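Local coordinates for protein globin (Geobacter sulfurreducens, PDB 2W31) that binds heme b with its iron six-coordinate, as the globin domain of a membrane globin-coupled sensor, and probably binds oxygen, at residues D37-Y42 against Q64-W69; V105-V110 against K137-N142; D120-P125 against R129-A134. All coordinates share one frame; numbering follows the deposited sequence. Where two conformers were deposited one is given.

Contact 1: residues D37-Y42 against Q64-W69; sequences DQFYDY and QTHQDW. With HEM (protoporphyrin IX containing Fe), chain C.
The rings of F39 and H66 meet with their planes 29° apart, nearly parallel but offset so far that they hardly overlap; the centroids of the F39 and H66 rings are 5.4 Å apart. Touching falls to one corner of the phenyl: F39 CE2 lies 3.7 Å from H66 CG, obliquely to the imidazole, with CB and CD2 of the histidine close by. The heme meets the same phenyl at its edge, with CHC near the ring plane and 4.2 Å from F39 CZ. F39 reaches this place because CG stands anti to its backbone N (chi1 -177°), sending the ring from helix 32-44 toward helix 62-72. On the indole of W69, the heme methyl CMB sits over the centre of one face, and W69 CE2 to HEM CMB is a tight 3.1 Å.

This is the distal side of a globin-type heme pocket in the sensor's protoglobin domain. Here the distal side supplies an iron ligand: H66 NE2 binds HEM FE at 2.1 Å, and H93 holds the other axial site, giving bis-histidyl hexacoordination. The far nitrogen of the imidazole, ND1, is hydrogen-bonded to L62 O one turn back on its own helix, so the ring is gripped at both nitrogens and its rotation is fixed. Beside it T65 lays its methyl against the porphyrin, with T65 CG2 3.6 Å from HEM CAA. A106 and V110 of helix 100-121 pack on F39.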
loop_
_atom_site.group_PDB
_atom_site.type_symbol
_atom_site.label_atom_id
_atom_site.label_comp_id
_atom_site.label_asym_id
_atom_site.label_seq_id
_atom_site.Cartn_x
_atom_site.Cartn_y
_atom_site.Cartn_z
ATOM N N ASP A 37 7.282 7.569 17.581
ATOM C CA ASP A 37 6.268 7.991 18.561
ATOM C C ASP A 37 4.877 7.864 17.951
ATOM O O ASP A 37 3.986 7.340 18.597
ATOM C CB ASP A 37 6.476 9.447 19.026
ATOM C CG ASP A 37 7.671 9.608 19.958
ATOM O OD1 ASP A 37 8.180 8.602 20.503
ATOM O OD2 ASP A 37 8.116 10.772 20.120
ATOM N N GLN A 38 4.706 8.345 16.716
ATOM C CA GLN A 38 3.401 8.327 16.066
ATOM C C GLN A 38 2.973 6.889 15.798
ATOM O O GLN A 38 1.827 6.539 16.051
ATOM C CB GLN A 38 3.392 9.188 14.795
ATOM C CG GLN A 38 3.484 10.680 15.121
ATOM C CD GLN A 38 3.420 11.612 13.906
ATOM O OE1 GLN A 38 2.830 11.277 12.878
ATOM N NE2 GLN A 38 4.012 12.808 14.044
ATOM N N PHE A 39 3.904 6.057 15.305
ATOM C CA PHE A 39 3.649 4.652 15.029
ATOM C C PHE A 39 3.222 3.918 16.295
ATOM O O PHE A 39 2.155 3.262 16.328
ATOM C CB PHE A 39 4.931 4.040 14.398
ATOM C CG PHE A 39 4.811 2.607 13.989
ATOM C CD1 PHE A 39 4.445 2.280 12.685
ATOM C CD2 PHE A 39 5.148 1.575 14.867
ATOM C CE1 PHE A 39 4.394 0.945 12.284
ATOM C CE2 PHE A 39 5.104 0.234 14.466
ATOM C CZ PHE A 39 4.721 -0.074 13.154
ATOM N N TYR A 40 4.020 4.080 17.359
ATOM C CA TYR A 40 3.763 3.426 18.643
ATOM C C TYR A 40 2.444 3.890 19.253
ATOM O O TYR A 40 1.613 3.062 19.650
ATOM C CB TYR A 40 4.908 3.734 19.594
ATOM C CG TYR A 40 5.101 2.734 20.715
ATOM C CD1 TYR A 40 5.935 1.623 20.552
ATOM C CD2 TYR A 40 4.464 2.909 21.933
ATOM C CE1 TYR A 40 6.142 0.710 21.593
ATOM C CE2 TYR A 40 4.653 1.987 22.988
ATOM C CZ TYR A 40 5.506 0.908 22.799
ATOM O OH TYR A 40 5.723 -0.006 23.801
ATOM N N ASP A 41 2.212 5.199 19.258
ATOM C CA ASP A 41 0.956 5.738 19.824
ATOM C C ASP A 41 -0.305 5.322 19.037
ATOM O O ASP A 41 -1.372 5.138 19.615
ATOM C CB ASP A 41 1.023 7.266 19.909
ATOM C CG ASP A 41 2.024 7.762 20.957
ATOM O OD1 ASP A 41 2.430 6.967 21.838
ATOM O OD2 ASP A 41 2.416 8.951 20.885
ATOM N N TYR A 42 -0.200 5.183 17.716
ATOM C CA TYR A 42 -1.322 4.708 16.914
ATOM C C TYR A 42 -1.705 3.262 17.323
ATOM O O TYR A 42 -2.883 2.927 17.427
ATOM C CB TYR A 42 -0.896 4.738 15.451
ATOM C CG TYR A 42 -1.995 4.640 14.414
ATOM C CD1 TYR A 42 -2.411 5.766 13.691
ATOM C CD2 TYR A 42 -2.587 3.411 14.111
ATOM C CE1 TYR A 42 -3.411 5.663 12.680
ATOM C CE2 TYR A 42 -3.606 3.308 13.099
ATOM C CZ TYR A 42 -4.007 4.439 12.416
ATOM O OH TYR A 42 -4.952 4.340 11.419
ATOM N N GLN A 64 12.045 1.165 19.522
ATOM C CA GLN A 64 13.344 1.190 18.848
ATOM C C GLN A 64 13.436 0.170 17.705
ATOM O O GLN A 64 13.988 0.475 16.639
ATOM C CB GLN A 64 14.466 0.909 19.868
ATOM C CG GLN A 64 15.879 0.991 19.272
ATOM C CD GLN A 64 16.269 2.409 18.958
ATOM O OE1 GLN A 64 15.985 3.326 19.741
ATOM N NE2 GLN A 64 16.906 2.615 17.803
ATOM N N THR A 65 12.903 -1.033 17.910
ATOM C CA THR A 65 12.930 -2.053 16.863
ATOM C C THR A 65 12.221 -1.595 15.570
ATOM O O THR A 65 12.743 -1.776 14.453
ATOM C CB THR A 65 12.283 -3.345 17.383
ATOM O OG1 THR A 65 13.126 -3.896 18.396
ATOM C CG2 THR A 65 12.130 -4.369 16.283
ATOM N N HIS A 66 11.055 -0.984 15.725
ATOM C CA HIS A 66 10.312 -0.517 14.545
ATOM C C HIS A 66 10.927 0.779 13.983
ATOM O O HIS A 66 10.934 0.983 12.741
ATOM C CB HIS A 66 8.838 -0.398 14.885
ATOM C CG HIS A 66 8.213 -1.725 15.161
ATOM N ND1 HIS A 66 8.257 -2.330 16.396
ATOM C CD2 HIS A 66 7.585 -2.596 14.337
ATOM C CE1 HIS A 66 7.675 -3.513 16.318
ATOM N NE2 HIS A 66 7.214 -3.675 15.088
ATOM N N GLN A 67 11.528 1.606 14.862
ATOM C CA GLN A 67 12.245 2.809 14.405
ATOM C C GLN A 67 13.412 2.395 13.476
ATOM O O GLN A 67 13.629 2.991 12.389
ATOM C CB GLN A 67 12.781 3.606 15.612
ATOM C CG GLN A 67 13.382 4.940 15.218
ATOM C CD GLN A 67 13.892 5.662 16.428
ATOM O OE1 GLN A 67 13.126 6.343 17.118
ATOM N NE2 GLN A 67 15.178 5.506 16.706
ATOM N N ASP A 68 14.128 1.355 13.873
ATOM C CA ASP A 68 15.299 0.878 13.117
ATOM C C ASP A 68 14.879 0.357 11.745
ATOM O O ASP A 68 15.545 0.638 10.746
ATOM C CB ASP A 68 16.084 -0.223 13.864
ATOM C CG ASP A 68 16.834 0.268 15.108
ATOM O OD1 ASP A 68 17.095 1.489 15.280
ATOM O OD2 ASP A 68 17.170 -0.635 15.920
ATOM N N TRP A 69 13.760 -0.384 11.696
ATOM C CA TRP A 69 13.230 -0.876 10.418
ATOM C C TRP A 69 12.916 0.307 9.457
ATOM O O TRP A 69 13.247 0.264 8.244
ATOM C CB TRP A 69 11.968 -1.750 10.632
ATOM C CG TRP A 69 11.212 -1.934 9.302
ATOM C CD1 TRP A 69 11.469 -2.841 8.316
ATOM C CD2 TRP A 69 10.127 -1.105 8.821
ATOM N NE1 TRP A 69 10.605 -2.619 7.221
ATOM C CE2 TRP A 69 9.769 -1.574 7.535
ATOM C CE3 TRP A 69 9.413 -0.015 9.378
ATOM C CZ2 TRP A 69 8.720 -0.989 6.794
ATOM C CZ3 TRP A 69 8.378 0.557 8.652
ATOM C CH2 TRP A 69 8.051 0.060 7.362
HETATM C CHA HEM C . 8.935 -7.419 15.643
HETATM C CHB HEM C . 8.762 -4.562 11.767
HETATM C CHC HEM C . 3.987 -4.100 12.457
HETATM C CHD HEM C . 4.519 -5.835 16.934
HETATM C C1A HEM C . 9.313 -6.702 14.529
HETATM C C2A HEM C . 10.645 -6.658 13.952
HETATM C C3A HEM C . 10.610 -5.846 12.887
HETATM C C4A HEM C . 9.232 -5.379 12.766
HETATM C CMA HEM C . 11.754 -5.458 11.930
HETATM C CAA HEM C . 11.884 -7.443 14.489
HETATM C CBA HEM C . 11.650 -8.873 13.988
HETATM C CGA HEM C . 12.875 -9.766 14.020
HETATM O O1A HEM C . 13.827 -9.558 13.216
HETATM O O2A HEM C . 12.880 -10.713 14.857
HETATM C C1B HEM C . 7.420 -4.307 11.536
HETATM C C2B HEM C . 6.843 -3.703 10.345
HETATM C C3B HEM C . 5.524 -3.575 10.526
HETATM C C4B HEM C . 5.224 -4.051 11.870
HETATM C CMB HEM C . 7.700 -3.338 9.113
HETATM C CAB HEM C . 4.476 -2.988 9.584
HETATM C CBB HEM C . 4.717 -1.878 8.859
HETATM C C1C HEM C . 3.725 -4.452 13.758
HETATM C C2C HEM C . 2.483 -4.255 14.465
HETATM C C3C HEM C . 2.642 -4.700 15.715
HETATM C C4C HEM C . 3.988 -5.221 15.829
HETATM C CMC HEM C . 1.213 -3.626 13.895
HETATM C CAC HEM C . 1.567 -4.692 16.821
HETATM C CBC HEM C . 1.747 -4.165 18.029
HETATM C C1D HEM C . 5.699 -6.533 16.950
HETATM C C2D HEM C . 6.112 -7.466 18.008
HETATM C C3D HEM C . 7.485 -7.971 17.614
HETATM C C4D HEM C . 7.787 -7.278 16.365
HETATM C CMD HEM C . 5.299 -7.863 19.234
HETATM C CAD HEM C . 8.407 -8.960 18.377
HETATM C CBD HEM C . 7.981 -10.405 18.196
HETATM C CGD HEM C . 8.703 -11.234 19.239
HETATM O O1D HEM C . 8.522 -11.001 20.466
HETATM O O2D HEM C . 9.461 -12.144 18.839
HETATM N NA HEM C . 8.464 -5.903 13.794
HETATM N NB HEM C . 6.408 -4.507 12.436
HETATM N NC HEM C . 4.647 -5.045 14.614
HETATM N ND HEM C . 6.712 -6.467 16.023
HETATM FE FE HEM C . 6.553 -5.459 14.214
#

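Contact 2: residues V105-V110 against K137-N142. With HEM (protoporphyrin IX containing Fe), chain C.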
loop_
_atom_site.group_PDB
_atom_site.type_symbol
_atom_site.label_atom_id
_atom_site.label_comp_id
_atom_site.label_asym_id
_atom_site.label_seq_id
_atom_site.Cartn_x
_atom_site.Cartn_y
_atom_site.Cartn_z
ATOM N N VAL A 105 -2.478 -2.305 8.335
ATOM C CA VAL A 105 -2.845 -1.091 9.054
ATOM C C VAL A 105 -1.614 -0.258 9.394
ATOM O O VAL A 105 -1.588 0.952 9.165
ATOM C CB VAL A 105 -3.608 -1.414 10.352
ATOM C CG1 VAL A 105 -3.747 -0.166 11.210
ATOM C CG2 VAL A 105 -4.974 -2.002 10.032
ATOM N N ALA A 106 -0.594 -0.912 9.940
ATOM C CA ALA A 106 0.626 -0.226 10.350
ATOM C C ALA A 106 1.330 0.406 9.154
ATOM O O ALA A 106 1.933 1.474 9.270
ATOM C CB ALA A 106 1.558 -1.188 11.070
ATOM N N MET A 107 1.251 -0.259 8.007
ATOM C CA MET A 107 1.967 0.179 6.815
ATOM C C MET A 107 1.326 1.424 6.211
ATOM O O MET A 107 2.002 2.241 5.585
ATOM C CB MET A 107 2.018 -0.943 5.777
ATOM C CG MET A 107 2.967 -0.676 4.619
ATOM S SD MET A 107 4.673 -0.453 5.156
ATOM C CE MET A 107 5.211 -2.156 5.291
ATOM N N ASN A 108 0.018 1.561 6.403
ATOM C CA ASN A 108 -0.689 2.812 6.061
ATOM C C ASN A 108 -0.180 3.992 6.924
ATOM O O ASN A 108 0.025 5.115 6.396
ATOM C CB ASN A 108 -2.215 2.651 6.199
ATOM C CG ASN A 108 -2.958 3.881 5.687
ATOM O OD1 ASN A 108 -3.320 4.758 6.476
ATOM N ND2 ASN A 108 -3.078 4.010 4.362
ATOM N N VAL A 109 0.037 3.730 8.228
ATOM C CA VAL A 109 0.564 4.773 9.101
ATOM C C VAL A 109 1.937 5.283 8.580
ATOM O O VAL A 109 2.192 6.486 8.497
ATOM C CB VAL A 109 0.704 4.272 10.557
ATOM C CG1 VAL A 109 1.318 5.397 11.458
ATOM C CG2 VAL A 109 -0.646 3.809 11.081
ATOM N N VAL A 110 2.833 4.347 8.269
ATOM C CA VAL A 110 4.165 4.718 7.769
ATOM C C VAL A 110 4.053 5.464 6.430
ATOM O O VAL A 110 4.763 6.454 6.165
ATOM C CB VAL A 110 5.041 3.456 7.644
ATOM C CG1 VAL A 110 6.409 3.757 7.069
ATOM C CG2 VAL A 110 5.161 2.763 9.008
ATOM N N LYS A 137 7.070 2.373 -3.871
ATOM C CA LYS A 137 7.596 1.079 -4.269
ATOM C C LYS A 137 8.237 0.315 -3.089
ATOM O O LYS A 137 7.941 -0.840 -2.864
ATOM C CB LYS A 137 8.609 1.219 -5.414
ATOM C CG LYS A 137 8.001 1.596 -6.741
ATOM C CD LYS A 137 9.105 1.821 -7.736
ATOM C CE LYS A 137 8.676 2.795 -8.820
ATOM N NZ LYS A 137 9.780 3.230 -9.730
ATOM N N ILE A 138 9.116 0.960 -2.333
ATOM C CA ILE A 138 9.768 0.216 -1.245
ATOM C C ILE A 138 8.777 -0.200 -0.152
ATOM O O ILE A 138 8.861 -1.316 0.377
ATOM C CB ILE A 138 11.036 0.940 -0.713
ATOM C CG1 ILE A 138 11.944 -0.062 0.021
ATOM C CG2 ILE A 138 10.735 2.170 0.184
ATOM C CD1 ILE A 138 12.484 -1.147 -0.877
ATOM N N LEU A 139 7.835 0.675 0.176
ATOM C CA LEU A 139 6.818 0.303 1.205
ATOM C C LEU A 139 5.981 -0.866 0.670
ATOM O O LEU A 139 5.699 -1.828 1.406
ATOM C CB LEU A 139 5.896 1.481 1.571
ATOM C CG LEU A 139 6.631 2.640 2.234
ATOM C CD1 LEU A 139 5.643 3.762 2.464
ATOM C CD2 LEU A 139 7.229 2.182 3.526
ATOM N N ASP A 140 5.548 -0.778 -0.598
ATOM C CA ASP A 140 4.719 -1.870 -1.181
ATOM C C ASP A 140 5.493 -3.185 -1.278
ATOM O O ASP A 140 4.910 -4.251 -1.043
ATOM C CB ASP A 140 4.089 -1.441 -2.519
ATOM C CG ASP A 140 2.895 -0.499 -2.333
ATOM O OD1 ASP A 140 2.515 -0.199 -1.168
ATOM O OD2 ASP A 140 2.362 -0.054 -3.375
ATOM N N ILE A 141 6.790 -3.121 -1.601
ATOM C CA ILE A 141 7.630 -4.320 -1.601
ATOM C C ILE A 141 7.716 -4.916 -0.197
ATOM O O ILE A 141 7.539 -6.133 -0.025
ATOM C CB ILE A 141 9.039 -4.019 -2.182
ATOM C CG1 ILE A 141 8.931 -3.762 -3.693
ATOM C CG2 ILE A 141 10.070 -5.149 -1.826
ATOM C CD1 ILE A 141 10.159 -3.112 -4.380
ATOM N N ASN A 142 7.927 -4.066 0.817
ATOM C CA ASN A 142 7.963 -4.548 2.207
ATOM C C ASN A 142 6.665 -5.258 2.604
ATOM O O ASN A 142 6.667 -6.356 3.160
ATOM C CB ASN A 142 8.295 -3.396 3.164
ATOM C CG ASN A 142 9.800 -3.155 3.297
ATOM O OD1 ASN A 142 10.368 -3.386 4.385
ATOM N ND2 ASN A 142 10.446 -2.732 2.223
HETATM C CHA HEM C . 8.935 -7.419 15.643
HETATM C CHB HEM C . 8.762 -4.562 11.767
HETATM C CHC HEM C . 3.987 -4.100 12.457
HETATM C CHD HEM C . 4.519 -5.835 16.934
HETATM C C1A HEM C . 9.313 -6.702 14.529
HETATM C C2A HEM C . 10.645 -6.658 13.952
HETATM C C3A HEM C . 10.610 -5.846 12.887
HETATM C C4A HEM C . 9.232 -5.379 12.766
HETATM C CMA HEM C . 11.754 -5.458 11.930
HETATM C CAA HEM C . 11.884 -7.443 14.489
HETATM C CBA HEM C . 11.650 -8.873 13.988
HETATM C CGA HEM C . 12.875 -9.766 14.020
HETATM O O1A HEM C . 13.827 -9.558 13.216
HETATM O O2A HEM C . 12.880 -10.713 14.857
HETATM C C1B HEM C . 7.420 -4.307 11.536
HETATM C C2B HEM C . 6.843 -3.703 10.345
HETATM C C3B HEM C . 5.524 -3.575 10.526
HETATM C C4B HEM C . 5.224 -4.051 11.870
HETATM C CMB HEM C . 7.700 -3.338 9.113
HETATM C CAB HEM C . 4.476 -2.988 9.584
HETATM C CBB HEM C . 4.717 -1.878 8.859
HETATM C C1C HEM C . 3.725 -4.452 13.758
HETATM C C2C HEM C . 2.483 -4.255 14.465
HETATM C C3C HEM C . 2.642 -4.700 15.715
HETATM C C4C HEM C . 3.988 -5.221 15.829
HETATM C CMC HEM C . 1.213 -3.626 13.895
HETATM C CAC HEM C . 1.567 -4.692 16.821
HETATM C CBC HEM C . 1.747 -4.165 18.029
HETATM C C1D HEM C . 5.699 -6.533 16.950
HETATM C C2D HEM C . 6.112 -7.466 18.008
HETATM C C3D HEM C . 7.485 -7.971 17.614
HETATM C C4D HEM C . 7.787 -7.278 16.365
HETATM C CMD HEM C . 5.299 -7.863 19.234
HETATM C CAD HEM C . 8.407 -8.960 18.377
HETATM C CBD HEM C . 7.981 -10.405 18.196
HETATM C CGD HEM C . 8.703 -11.234 19.239
HETATM O O1D HEM C . 8.522 -11.001 20.466
HETATM O O2D HEM C . 9.461 -12.144 18.839
HETATM N NA HEM C . 8.464 -5.903 13.794
HETATM N NB HEM C . 6.408 -4.507 12.436
HETATM N NC HEM C . 4.647 -5.045 14.614
HETATM N ND HEM C . 6.712 -6.467 16.023
HETATM FE FE HEM C . 6.553 -5.459 14.214
#
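M107 and L139 carry the apolar packing between helices 100-121 and 125-151, whose segments run antiparallel at 167° with axes 10.9 Å apart. M107 SD lies 4.0 Å from L139 CD2, and the same leucine methyl takes V110 on another flank, V110 CG1 to L139 CD2 being 4.0 Å as well. L139 therefore feeds a single branch between two side chains one turn apart on the facing helix. The methionine chain folds twice (chi2 60°, chi3 83°), which turns its terminal methyl along the partner helix: M107 CE comes within 3.9 Å of N142 CB and also lies near the carbonyl oxygen of L139.

Two neighbouring residues of helix 100-121 also touch the heme. M107 CE meets the vinyl carbon HEM CBB at 3.6 Å, and A106 CB rests 3.7 Å from HEM CAB. Cut back to an alanine, M107 would no longer fill the space between the vinyl, L139 and N142, and the vinyl is likely to be freer to turn.

Polar bonds fix N142. Its ND2 gives a hydrogen bond to I138 O at 2.8 Å, arriving above the carbonyl plane, on the face opposite the helical N142 N, so one oxygen accepts twice. ND2 also bonds Y82 OH and OD1 accepts from W69 NE1, giving both ends of this buried amide partners. Behind the interface, D140 pairs with R111 of its own chain and with R111 of the second subunit.

In this all-helical globin fold the two antiparallel helices pack together, and helix 100-121 brings A106 and M107 to the vinyl-bearing edge of the heme.

Contact 3: residues D120-P125 against R129-A134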
loop_
_atom_site.group_PDB
_atom_site.type_symbol
_atom_site.label_atom_id
_atom_site.label_comp_id
_atom_site.label_asym_id
_atom_site.label_seq_id
_atom_site.Cartn_x
_atom_site.Cartn_y
_atom_site.Cartn_z
ATOM N N ASP A 120 6.210 18.143 2.394
ATOM C CA ASP A 120 6.637 19.290 3.189
ATOM C C ASP A 120 8.074 19.767 2.897
ATOM O O ASP A 120 8.451 20.891 3.293
ATOM C CB ASP A 120 6.414 18.997 4.668
ATOM C CG ASP A 120 4.928 18.842 4.997
ATOM O OD1 ASP A 120 4.099 19.340 4.219
ATOM O OD2 ASP A 120 4.585 18.241 6.025
ATOM N N ASN A 121 8.857 18.955 2.180
ATOM C CA ASN A 121 10.289 19.262 1.949
ATOM C C ASN A 121 10.726 19.424 0.493
ATOM O O ASN A 121 11.858 19.890 0.224
ATOM C CB ASN A 121 11.176 18.230 2.648
ATOM C CG ASN A 121 11.154 18.388 4.134
ATOM O OD1 ASN A 121 11.901 19.217 4.694
ATOM N ND2 ASN A 121 10.291 17.626 4.805
ATOM N N PHE A 122 9.833 19.095 -0.432
ATOM C CA PHE A 122 10.122 19.121 -1.869
ATOM C C PHE A 122 9.044 19.904 -2.641
ATOM O O PHE A 122 8.035 19.320 -3.093
ATOM C CB PHE A 122 10.323 17.682 -2.404
ATOM C CG PHE A 122 11.496 16.993 -1.779
ATOM C CD1 PHE A 122 12.770 17.204 -2.290
ATOM C CD2 PHE A 122 11.333 16.188 -0.645
ATOM C CE1 PHE A 122 13.876 16.608 -1.684
ATOM C CE2 PHE A 122 12.416 15.603 -0.034
ATOM C CZ PHE A 122 13.692 15.807 -0.547
ATOM N N PRO A 123 9.244 21.242 -2.757
ATOM C CA PRO A 123 8.258 22.070 -3.475
ATOM C C PRO A 123 8.243 21.797 -4.980
ATOM O O PRO A 123 7.182 21.962 -5.620
ATOM C CB PRO A 123 8.697 23.508 -3.156
ATOM C CG PRO A 123 10.122 23.427 -2.827
ATOM C CD PRO A 123 10.376 22.049 -2.244
ATOM N N ASP A 124 9.374 21.367 -5.546
ATOM C CA ASP A 124 9.415 21.089 -6.981
ATOM C C ASP A 124 8.641 19.814 -7.322
ATOM O O ASP A 124 9.005 18.714 -6.787
ATOM C CB ASP A 124 10.822 20.902 -7.498
ATOM C CG ASP A 124 10.839 20.633 -8.985
ATOM O OD1 ASP A 124 10.598 21.600 -9.769
ATOM O OD2 ASP A 124 11.075 19.476 -9.396
ATOM N N PRO A 125 7.636 19.918 -8.238
ATOM C CA PRO A 125 6.696 18.814 -8.576
ATOM C C PRO A 125 7.329 17.493 -9.019
ATOM O O PRO A 125 6.863 16.435 -8.609
ATOM C CB PRO A 125 5.843 19.407 -9.719
ATOM C CG PRO A 125 5.954 20.886 -9.537
ATOM C CD PRO A 125 7.325 21.150 -9.008
ATOM N N ARG A 129 7.408 14.020 -7.187
ATOM C CA ARG A 129 6.818 12.840 -7.818
ATOM C C ARG A 129 7.794 11.656 -7.774
ATOM O O ARG A 129 7.445 10.527 -7.381
ATOM C CB ARG A 129 6.403 13.112 -9.261
ATOM C CG ARG A 129 5.513 11.986 -9.829
ATOM C CD ARG A 129 5.269 12.101 -11.357
ATOM N NE ARG A 129 4.975 13.488 -11.769
ATOM C CZ ARG A 129 3.760 14.057 -11.822
ATOM N NH1 ARG A 129 2.635 13.377 -11.529
ATOM N NH2 ARG A 129 3.656 15.319 -12.224
ATOM N N GLN A 130 9.043 11.925 -8.136
ATOM C CA GLN A 130 10.047 10.872 -8.175
ATOM C C GLN A 130 10.326 10.267 -6.799
ATOM O O GLN A 130 10.447 9.029 -6.692
ATOM C CB GLN A 130 11.343 11.395 -8.815
ATOM C CG GLN A 130 11.268 11.562 -10.332
ATOM C CD GLN A 130 12.622 12.019 -10.909
ATOM O OE1 GLN A 130 13.643 11.962 -10.226
ATOM N NE2 GLN A 130 12.623 12.481 -12.177
ATOM N N ARG A 131 10.399 11.104 -5.766
ATOM C CA ARG A 131 10.628 10.625 -4.387
ATOM C C ARG A 131 9.413 9.863 -3.846
ATOM O O ARG A 131 9.576 8.791 -3.238
ATOM C CB ARG A 131 11.030 11.780 -3.462
ATOM C CG ARG A 131 12.471 12.232 -3.743
ATOM C CD ARG A 131 12.757 13.686 -3.351
ATOM N NE ARG A 131 14.150 14.019 -3.679
ATOM C CZ ARG A 131 14.616 14.239 -4.905
ATOM N NH1 ARG A 131 13.812 14.191 -5.961
ATOM N NH2 ARG A 131 15.923 14.494 -5.081
ATOM N N ARG A 132 8.202 10.370 -4.128
ATOM C CA ARG A 132 6.998 9.652 -3.730
ATOM C C ARG A 132 6.952 8.289 -4.426
ATOM O O ARG A 132 6.601 7.269 -3.779
ATOM C CB ARG A 132 5.736 10.469 -4.047
ATOM C CG ARG A 132 4.465 9.909 -3.401
ATOM C CD ARG A 132 3.218 10.668 -3.813
ATOM N NE ARG A 132 3.023 10.681 -5.269
ATOM C CZ ARG A 132 3.047 11.774 -6.035
ATOM N NH1 ARG A 132 3.245 12.967 -5.504
ATOM N NH2 ARG A 132 2.865 11.667 -7.344
ATOM N N GLU A 133 7.258 8.251 -5.740
ATOM C CA GLU A 133 7.190 6.965 -6.435
ATOM C C GLU A 133 8.174 5.931 -5.848
ATOM O O GLU A 133 7.820 4.767 -5.687
ATOM C CB GLU A 133 7.419 7.124 -7.948
ATOM C CG GLU A 133 6.216 7.799 -8.695
ATOM C CD GLU A 133 6.522 8.200 -10.137
ATOM O OE1 GLU A 133 7.710 8.348 -10.487
ATOM O OE2 GLU A 133 5.563 8.456 -10.893
ATOM N N ALA A 134 9.394 6.370 -5.485
ATOM C CA ALA A 134 10.396 5.456 -4.921
ATOM C C ALA A 134 9.907 4.922 -3.553
ATOM O O ALA A 134 10.054 3.727 -3.251
ATOM C CB ALA A 134 11.756 6.187 -4.749
#
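R131 lays its chain across the ring of F122, the two side chains crossing at about a right angle. From CB, chi1 of -73° sets the direction of the arginine, and the extended run from CG to NE brings CD over the phenyl. CD is the atom that lands squarely: R131 CD stands 3.5 Å from the centroid of the F122 ring, only 9° off its normal, a CH-pi contact over one face. NE drifts toward the rim of the ring, with R131 NE 3.3 Å from F122 CE1. CZ then begins to leave the phenyl, the guanidinium tilted 34° to the ring plane, and NH1 turns back to bond E127 O on the same helix.

The one hydrogen bond between the segments is backbone: R129 N donates to P125 O at 2.9 Å. D124 is the N-cap of helix 125-151, its OD2 accepting from E127 N. R129 pairs with E126 of its own helix and with D120 of the second subunit.

The contact spans the corner where helix 100-121 ends and helix 125-151 starts. I118 of helix 100-121 and L20 of helix 15-23 pack on R131, and L27 of helix 25-30 on F122.

Contacts 1 and 2 belong to the core and share the heme, their centres about 13 Å apart; contact 3 is at the surface, its centre about 17 Å from the centre of contact 2 and away from the heme. Contacts 2 and 3 join the same pair of helices, 100-121 and 125-151, in mid-length and at the connecting turn. Contacts 1 and 2 also touch directly, by packing and one hydrogen bond. Chemistry follows place: metal coordination and aromatic packing in contact 1, aliphatic and thioether packing in contact 2, and an arginine on a phenyl in contact 3. Residues of contacts 2 and 3 reach the second subunit through salt bridges.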